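PDB 5DMH: 3-oxo-tetronate kinase from Cupriavidus necator, which catalyses the ATP-dependent phosphorylation of 3-oxo-tetronate to 3-oxo-tetronate 4-phosphate. Local coordinates for residues 326-331 with 374-379. Sequence-based numbering, arbitrary orientation.
Sequences AVADAA and ATVAAG
Ala-328 and Ala-331, one turn apart on the first part of helix 327-336, meet Thr-375 and Val-376 of helix 362-382 mainly through methyl groups. The two short helical segments run in broadly the same direction, their axes crossing at -42° and coming within 9.1 Å of each other. Val-376 is the residue most covered by the contact. Its CG1 lies anti to the backbone N (chi1 171°), which leaves CG2 anti to the carbonyl carbon and directed at the facing helix. There CG2 of Val-376 packs on CB of Ala-331 at 3.7 Å. The same CG2 of Val-376 lies 3.9 Å from the carbonyl O of Ala-328, with CB of Ala-328 a looser neighbour at 4.3 Å. One valine branch thus spans the turn between the two alanines. Thr-375, about 13 Å from the bound ADP by its side chain, adds the second point of contact at the more open margin: its CG2 touches CB of Ala-328 at 3.8 Å. The threonine rotamer (chi1 -65°) divides its two branches, placing CG2 anti to the backbone N for this apolar touch and OG1 beside that N, where the hydroxyl is hydrogen-bonded to the carbonyl O of Gln-371 one turn back in its own helix. Cys-372, also one turn back from Val-376, extends the apolar seam by touching Ala-328 and Val-327. Beneath, Val-376 rests on Leu-291 of strand 288-292. This is helix-helix packing of alanine methyls against a valine and a threonine within the nucleotide-binding C-terminal domain, helix 362-382 lying against strand 288-292 and helix 327-336 packing on its flank, away from the ADP site.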
loop_
_atom_site.group_PDB
_atom_site.type_symbol
_atom_site.label_atom_id
_atom_site.label_comp_id
_atom_site.label_asym_id
_atom_site.label_seq_id
_atom_site.Cartn_x
_atom_site.Cartn_y
_atom_site.Cartn_z
ATOM N N ALA A 326 -7.300 -17.170 -25.041
ATOM C CA ALA A 326 -7.562 -17.817 -23.759
ATOM C C ALA A 326 -6.321 -17.826 -22.861
ATOM O O ALA A 326 -5.841 -18.886 -22.465
ATOM C CB ALA A 326 -8.070 -19.261 -23.997
ATOM N N VAL A 327 -5.844 -16.641 -22.501
ATOM C CA VAL A 327 -4.587 -16.482 -21.785
ATOM C C VAL A 327 -4.695 -16.954 -20.325
ATOM O O VAL A 327 -3.815 -17.687 -19.851
ATOM C CB VAL A 327 -4.109 -15.018 -21.839
ATOM C CG1 VAL A 327 -2.849 -14.833 -21.049
ATOM C CG2 VAL A 327 -3.918 -14.569 -23.288
ATOM N N ALA A 328 -5.768 -16.579 -19.628
ATOM C CA ALA A 328 -5.943 -17.039 -18.256
ATOM C C ALA A 328 -6.064 -18.563 -18.171
ATOM O O ALA A 328 -5.483 -19.182 -17.269
ATOM C CB ALA A 328 -7.144 -16.370 -17.598
ATOM N N ASP A 329 -6.809 -19.169 -19.098
ATOM C CA ASP A 329 -6.914 -20.622 -19.163
ATOM C C ASP A 329 -5.525 -21.244 -19.355
ATOM O O ASP A 329 -5.199 -22.253 -18.727
ATOM C CB ASP A 329 -7.841 -21.068 -20.303
ATOM C CG ASP A 329 -9.307 -20.708 -20.066
ATOM O OD1 ASP A 329 -9.684 -20.385 -18.921
ATOM O OD2 ASP A 329 -10.089 -20.769 -21.047
ATOM N N ALA A 330 -4.701 -20.634 -20.206
ATOM C CA ALA A 330 -3.365 -21.168 -20.483
ATOM C C ALA A 330 -2.477 -21.087 -19.254
ATOM O O ALA A 330 -1.664 -21.991 -19.000
ATOM C CB ALA A 330 -2.719 -20.425 -21.631
ATOM N N ALA A 331 -2.607 -19.994 -18.507
ATOM C CA ALA A 331 -1.837 -19.814 -17.275
ATOM C C ALA A 331 -2.243 -20.822 -16.215
ATOM O O ALA A 331 -1.403 -21.384 -15.545
ATOM C CB ALA A 331 -1.995 -18.423 -16.759
ATOM N N ALA A 374 -6.168 -11.974 -11.653
ATOM C CA ALA A 374 -7.181 -12.239 -10.654
ATOM C C ALA A 374 -7.943 -13.547 -10.989
ATOM O O ALA A 374 -8.246 -14.356 -10.105
ATOM C CB ALA A 374 -8.134 -11.066 -10.544
ATOM N N THR A 375 -8.258 -13.739 -12.264
ATOM C CA THR A 375 -8.882 -14.996 -12.711
ATOM C C THR A 375 -7.967 -16.212 -12.430
ATOM O O THR A 375 -8.406 -17.250 -11.909
ATOM C CB THR A 375 -9.195 -14.944 -14.207
ATOM O OG1 THR A 375 -10.177 -13.947 -14.450
ATOM C CG2 THR A 375 -9.684 -16.330 -14.718
ATOM N N VAL A 376 -6.686 -16.071 -12.735
ATOM C CA VAL A 376 -5.744 -17.143 -12.443
ATOM C C VAL A 376 -5.750 -17.434 -10.936
ATOM O O VAL A 376 -5.868 -18.571 -10.528
ATOM C CB VAL A 376 -4.338 -16.833 -12.907
ATOM C CG1 VAL A 376 -3.372 -17.872 -12.374
ATOM C CG2 VAL A 376 -4.297 -16.778 -14.437
ATOM N N ALA A 377 -5.698 -16.399 -10.103
ATOM C CA ALA A 377 -5.766 -16.637 -8.666
ATOM C C ALA A 377 -7.046 -17.368 -8.219
ATOM O O ALA A 377 -7.003 -18.308 -7.418
ATOM C CB ALA A 377 -5.618 -15.328 -7.926
ATOM N N ALA A 378 -8.192 -16.930 -8.717
ATOM C CA ALA A 378 -9.461 -17.565 -8.346
ATOM C C ALA A 378 -9.482 -19.037 -8.767
ATOM O O ALA A 378 -9.906 -19.906 -8.011
ATOM C CB ALA A 378 -10.635 -16.825 -8.957
ATOM N N GLY A 379 -9.003 -19.299 -9.974
ATOM C CA GLY A 379 -8.921 -20.658 -10.495
ATOM C C GLY A 379 -8.029 -21.547 -9.651
ATOM O O GLY A 379 -8.351 -22.712 -9.386
#